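Local coordinates for protein fimbrin (Schizosaccharomyces pombe, PDB 1RT8) that binds actin filaments and cross-links them through tandem calponin-homology domains, serving cell polarity, cytokinesis, mating and spore formation, at residues R15-H20 with P248-A253; E223-N228 with T241-G246. One frame throughout, in Å; residues are numbered along the deposited sequence.

Interaction 1 of 2, residues R15-H20 with P248-A253; sequences REFIKH and PKLNLA
Leu250 carries the tight part of this contact: its CD2 methyl lies 3.8 Å from Glu16 CB, also meets CG of that residue, and sits 4.1 Å from Phe17 CE2. One methyl group thus fills the notch between two consecutive side chains of helix 11-25. The leucine and glutamate side chains cross at about a right angle, and Glu16 offers only its aliphatic base, because a bend at chi2 (-48°) turns the carboxylate away from helix 248-261. The methyl approaches the Phe17 ring obliquely. The ring itself is buried, with Leu121 and Ile128 of helix 117-131 also against it. Here the first helix of CH domain 1 meets the last helix of CH domain 2, an interface between the two calponin-homology folds that make up the first actin-binding region. The segment axes come no closer than 11.7 Å, at 38°, and the side chains of Phe17 and Leu250 bridge the space between the helices. Toward the partly exposed side the packing thins to Lys249, whose CD touches the edge of the Phe17 ring at CZ (4.1 Å). Extended beyond CG, the lysine carries NZ past the ring to a salt bridge with Glu13, and it also makes a cation-pi contact with Trp125.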
loop_
_atom_site.group_PDB
_atom_site.type_symbol
_atom_site.label_atom_id
_atom_site.label_comp_id
_atom_site.label_asym_id
_atom_site.label_seq_id
_atom_site.Cartn_x
_atom_site.Cartn_y
_atom_site.Cartn_z
ATOM N N ARG A 15 -13.590 9.622 -16.539
ATOM C CA ARG A 15 -13.133 9.503 -17.919
ATOM C C ARG A 15 -11.653 9.166 -18.005
ATOM O O ARG A 15 -11.268 8.163 -18.612
ATOM C CB ARG A 15 -13.393 10.802 -18.691
ATOM C CG ARG A 15 -12.957 10.729 -20.150
ATOM C CD ARG A 15 -13.083 12.060 -20.893
ATOM N NE ARG A 15 -14.462 12.515 -21.046
ATOM C CZ ARG A 15 -15.151 13.159 -20.109
ATOM N NH1 ARG A 15 -14.590 13.431 -18.937
ATOM N NH2 ARG A 15 -16.400 13.541 -20.346
ATOM N N GLU A 16 -10.824 10.006 -17.393
ATOM C CA GLU A 16 -9.382 9.807 -17.425
ATOM C C GLU A 16 -8.945 8.489 -16.792
ATOM O O GLU A 16 -8.097 7.794 -17.347
ATOM C CB GLU A 16 -8.668 10.987 -16.752
ATOM C CG GLU A 16 -8.968 12.351 -17.381
ATOM C CD GLU A 16 -8.833 12.349 -18.902
ATOM O OE1 GLU A 16 -7.865 11.762 -19.421
ATOM O OE2 GLU A 16 -9.695 12.942 -19.579
ATOM N N PHE A 17 -9.515 8.136 -15.641
ATOM C CA PHE A 17 -9.141 6.878 -14.991
ATOM C C PHE A 17 -9.439 5.698 -15.912
ATOM O O PHE A 17 -8.621 4.788 -16.061
ATOM C CB PHE A 17 -9.894 6.704 -13.662
ATOM C CG PHE A 17 -9.456 7.657 -12.583
ATOM C CD1 PHE A 17 -10.208 7.804 -11.424
ATOM C CD2 PHE A 17 -8.294 8.409 -12.723
ATOM C CE1 PHE A 17 -9.812 8.687 -10.424
ATOM C CE2 PHE A 17 -7.889 9.294 -11.724
ATOM C CZ PHE A 17 -8.652 9.433 -10.574
ATOM N N ILE A 18 -10.611 5.710 -16.536
ATOM C CA ILE A 18 -10.970 4.632 -17.444
ATOM C C ILE A 18 -10.013 4.596 -18.630
ATOM O O ILE A 18 -9.637 3.523 -19.097
ATOM C CB ILE A 18 -12.407 4.790 -17.964
ATOM C CG1 ILE A 18 -13.395 4.657 -16.800
ATOM C CG2 ILE A 18 -12.681 3.746 -19.033
ATOM C CD1 ILE A 18 -14.831 5.011 -17.150
ATOM N N LYS A 19 -9.620 5.770 -19.119
ATOM C CA LYS A 19 -8.693 5.830 -20.242
ATOM C C LYS A 19 -7.363 5.206 -19.835
ATOM O O LYS A 19 -6.769 4.430 -20.589
ATOM C CB LYS A 19 -8.484 7.278 -20.692
ATOM C CG LYS A 19 -9.730 7.922 -21.286
ATOM C CD LYS A 19 -9.447 9.323 -21.822
ATOM C CE LYS A 19 -8.423 9.306 -22.955
ATOM N NZ LYS A 19 -8.290 10.644 -23.599
ATOM N N HIS A 20 -6.895 5.536 -18.636
ATOM C CA HIS A 20 -5.641 4.975 -18.154
ATOM C C HIS A 20 -5.769 3.458 -18.066
ATOM O O HIS A 20 -4.849 2.722 -18.422
ATOM C CB HIS A 20 -5.280 5.551 -16.778
ATOM C CG HIS A 20 -4.180 4.807 -16.088
ATOM N ND1 HIS A 20 -4.419 3.792 -15.187
ATOM C CD2 HIS A 20 -2.833 4.898 -16.201
ATOM C CE1 HIS A 20 -3.269 3.290 -14.774
ATOM N NE2 HIS A 20 -2.290 3.943 -15.375
ATOM N N PRO A 248 -6.874 17.832 -7.739
ATOM C CA PRO A 248 -5.723 17.268 -7.024
ATOM C C PRO A 248 -5.179 15.971 -7.624
ATOM O O PRO A 248 -3.965 15.794 -7.751
ATOM C CB PRO A 248 -6.264 17.042 -5.615
ATOM C CG PRO A 248 -7.398 18.013 -5.502
ATOM C CD PRO A 248 -8.041 17.939 -6.848
ATOM N N LYS A 249 -6.088 15.074 -7.991
ATOM C CA LYS A 249 -5.719 13.778 -8.541
ATOM C C LYS A 249 -5.130 13.841 -9.946
ATOM O O LYS A 249 -4.016 13.363 -10.183
ATOM C CB LYS A 249 -6.938 12.855 -8.544
ATOM C CG LYS A 249 -7.674 12.791 -7.206
ATOM C CD LYS A 249 -8.887 11.885 -7.302
ATOM C CE LYS A 249 -9.642 11.835 -5.996
ATOM N NZ LYS A 249 -10.883 11.042 -6.159
ATOM N N LEU A 250 -5.874 14.418 -10.881
ATOM C CA LEU A 250 -5.394 14.499 -12.252
ATOM C C LEU A 250 -4.107 15.309 -12.351
ATOM O O LEU A 250 -3.231 14.976 -13.142
ATOM C CB LEU A 250 -6.475 15.092 -13.159
ATOM C CG LEU A 250 -7.777 14.281 -13.161
ATOM C CD1 LEU A 250 -8.837 14.985 -14.004
ATOM C CD2 LEU A 250 -7.505 12.885 -13.690
ATOM N N ASN A 251 -3.980 16.362 -11.546
ATOM C CA ASN A 251 -2.765 17.172 -11.589
ATOM C C ASN A 251 -1.595 16.418 -10.963
ATOM O O ASN A 251 -0.466 16.516 -11.434
ATOM C CB ASN A 251 -2.983 18.522 -10.887
ATOM C CG ASN A 251 -3.563 19.581 -11.819
ATOM O OD1 ASN A 251 -2.863 20.110 -12.689
ATOM N ND2 ASN A 251 -4.844 19.890 -11.646
ATOM N N LEU A 252 -1.859 15.649 -9.914
ATOM C CA LEU A 252 -0.801 14.876 -9.279
ATOM C C LEU A 252 -0.289 13.823 -10.266
ATOM O O LEU A 252 0.916 13.648 -10.437
ATOM C CB LEU A 252 -1.327 14.175 -8.025
ATOM C CG LEU A 252 -0.325 13.259 -7.319
ATOM C CD1 LEU A 252 0.755 14.104 -6.654
ATOM C CD2 LEU A 252 -1.040 12.408 -6.276
ATOM N N ALA A 253 -1.211 13.128 -10.921
ATOM C CA ALA A 253 -0.838 12.086 -11.871
ATOM C C ALA A 253 0.000 12.681 -13.002
ATOM O O ALA A 253 1.024 12.114 -13.399
ATOM C CB ALA A 253 -2.091 11.407 -12.421
#

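Interaction 2 of 2, residues E223-N228 with T241-G246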
loop_
_atom_site.group_PDB
_atom_site.type_symbol
_atom_site.label_atom_id
_atom_site.label_comp_id
_atom_site.label_asym_id
_atom_site.label_seq_id
_atom_site.Cartn_x
_atom_site.Cartn_y
_atom_site.Cartn_z
ATOM N N GLU A 223 -4.393 24.900 -22.190
ATOM C CA GLU A 223 -4.327 24.074 -23.389
ATOM C C GLU A 223 -2.935 24.147 -23.999
ATOM O O GLU A 223 -2.388 23.139 -24.441
ATOM C CB GLU A 223 -5.369 24.538 -24.406
ATOM C CG GLU A 223 -5.276 23.845 -25.752
ATOM C CD GLU A 223 -5.368 22.335 -25.643
ATOM O OE1 GLU A 223 -6.328 21.842 -25.011
ATOM O OE2 GLU A 223 -4.485 21.644 -26.200
ATOM N N GLN A 224 -2.364 25.346 -24.012
ATOM C CA GLN A 224 -1.034 25.546 -24.561
ATOM C C GLN A 224 -0.013 24.796 -23.725
ATOM O O GLN A 224 0.953 24.258 -24.261
ATOM C CB GLN A 224 -0.686 27.044 -24.599
ATOM C CG GLN A 224 -1.337 27.794 -25.755
ATOM C CD GLN A 224 -1.256 29.313 -25.627
ATOM O OE1 GLN A 224 -0.330 29.857 -25.024
ATOM N NE2 GLN A 224 -2.225 30.002 -26.218
ATOM N N VAL A 225 -0.230 24.756 -22.412
ATOM C CA VAL A 225 0.686 24.055 -21.515
ATOM C C VAL A 225 0.677 22.566 -21.813
ATOM O O VAL A 225 1.729 21.916 -21.812
ATOM C CB VAL A 225 0.295 24.238 -20.019
ATOM C CG1 VAL A 225 0.950 23.142 -19.160
ATOM C CG2 VAL A 225 0.736 25.615 -19.528
ATOM N N LEU A 226 -0.515 22.028 -22.050
ATOM C CA LEU A 226 -0.649 20.609 -22.328
ATOM C C LEU A 226 -0.118 20.266 -23.712
ATOM O O LEU A 226 0.271 19.125 -23.960
ATOM C CB LEU A 226 -2.108 20.170 -22.176
ATOM C CG LEU A 226 -2.611 20.216 -20.728
ATOM C CD1 LEU A 226 -4.087 19.826 -20.669
ATOM C CD2 LEU A 226 -1.773 19.285 -19.871
ATOM N N GLN A 227 -0.099 21.250 -24.612
ATOM C CA GLN A 227 0.436 21.014 -25.948
ATOM C C GLN A 227 1.951 20.948 -25.791
ATOM O O GLN A 227 2.622 20.193 -26.492
ATOM C CB GLN A 227 0.042 22.134 -26.919
ATOM C CG GLN A 227 -1.458 22.292 -27.117
ATOM C CD GLN A 227 -1.809 23.029 -28.401
ATOM O OE1 GLN A 227 -1.120 23.965 -28.802
ATOM N NE2 GLN A 227 -2.892 22.615 -29.044
ATOM N N ASN A 228 2.487 21.740 -24.862
ATOM C CA ASN A 228 3.925 21.725 -24.593
ATOM C C ASN A 228 4.278 20.417 -23.898
ATOM O O ASN A 228 5.436 19.990 -23.901
ATOM C CB ASN A 228 4.341 22.888 -23.682
ATOM C CG ASN A 228 4.715 24.137 -24.458
ATOM O OD1 ASN A 228 5.320 24.060 -25.534
ATOM N ND2 ASN A 228 4.377 25.298 -23.906
ATOM N N THR A 241 -9.475 21.911 -18.612
ATOM C CA THR A 241 -10.502 22.172 -17.608
ATOM C C THR A 241 -10.146 21.582 -16.241
ATOM O O THR A 241 -10.425 22.191 -15.207
ATOM C CB THR A 241 -11.879 21.616 -18.063
ATOM O OG1 THR A 241 -11.714 20.289 -18.579
ATOM C CG2 THR A 241 -12.492 22.507 -19.144
ATOM N N ALA A 242 -9.524 20.405 -16.230
ATOM C CA ALA A 242 -9.135 19.776 -14.969
ATOM C C ALA A 242 -7.996 20.573 -14.336
ATOM O O ALA A 242 -7.859 20.622 -13.113
ATOM C CB ALA A 242 -8.700 18.330 -15.205
ATOM N N MET A 243 -7.179 21.196 -15.177
ATOM C CA MET A 243 -6.066 21.999 -14.691
ATOM C C MET A 243 -6.578 23.245 -13.985
ATOM O O MET A 243 -6.218 23.517 -12.837
ATOM C CB MET A 243 -5.158 22.442 -15.838
ATOM C CG MET A 243 -3.989 23.287 -15.348
ATOM S SD MET A 243 -2.971 23.988 -16.657
ATOM C CE MET A 243 -2.258 22.539 -17.312
ATOM N N VAL A 244 -7.406 24.004 -14.695
ATOM C CA VAL A 244 -7.977 25.238 -14.167
ATOM C C VAL A 244 -8.865 24.960 -12.960
ATOM O O VAL A 244 -8.998 25.803 -12.071
ATOM C CB VAL A 244 -8.801 25.962 -15.250
ATOM C CG1 VAL A 244 -9.520 27.159 -14.654
ATOM C CG2 VAL A 244 -7.881 26.412 -16.370
ATOM N N ALA A 245 -9.471 23.777 -12.934
ATOM C CA ALA A 245 -10.339 23.399 -11.823
ATOM C C ALA A 245 -9.506 22.971 -10.617
ATOM O O ALA A 245 -10.034 22.795 -9.526
ATOM C CB ALA A 245 -11.264 22.267 -12.248
ATOM N N GLY A 246 -8.203 22.798 -10.822
ATOM C CA GLY A 246 -7.327 22.392 -9.734
ATOM C C GLY A 246 -7.575 20.991 -9.195
ATOM O O GLY A 246 -7.452 20.749 -7.994
#
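This is a small, buried, wholly apolar contact inside CH domain 2, where Met243 of the short helix 240-244 packs on helix 218-230. Met243 reaches across with its terminal methyl: CE lies 3.8 Å from Val225 CG1 and 4.1 Å from Leu226 CG. Both partners direct their CB atoms toward the short helix, and CE also approaches Val225 CB and Leu226 CD2, so the methyl is set against two neighbouring branched side chains. With CG anti to the backbone N (chi1 180°) and chi2 also extended, the methionine spans the gap before chi3 (-67°) bends CE onto its partners. The methionine side chain runs past that of Leu226 in the opposite direction and crosses the valine at a slant. Tyr196 of helix 194-203 touches both Val225 and Met243, and Leu238 and Ala222 also pack on the methionine, placing the methyl in the domain interior. Just beyond, Gly246 N bonds to Met243 O at 2.9 Å, and the positive phi of the glycine (66°) turns the chain out of the helix in a Schellman motif. A short helix packed on a longer one belongs to the all-helical calponin-homology fold.

Both contacts are buried, but they work at different levels of the fold. Interaction 1 joins CH domain 1 to CH domain 2 between segments 228 residues apart, whereas interaction 2 links two helices within CH domain 2, only 13 residues apart, and is nested inside the loop that the first one closes. They share no helix, yet helix 248-261 directly follows helix 240-244, and the two contacts touch: Leu250 CD1 packs on Ala242 CB at 3.6 Å. Interaction 2 is packing of a thioether methyl on aliphatic branches. The domain interface instead combines an aromatic ring and a leucine methyl with the alkyl parts of charged residues, and includes a partly exposed lysine.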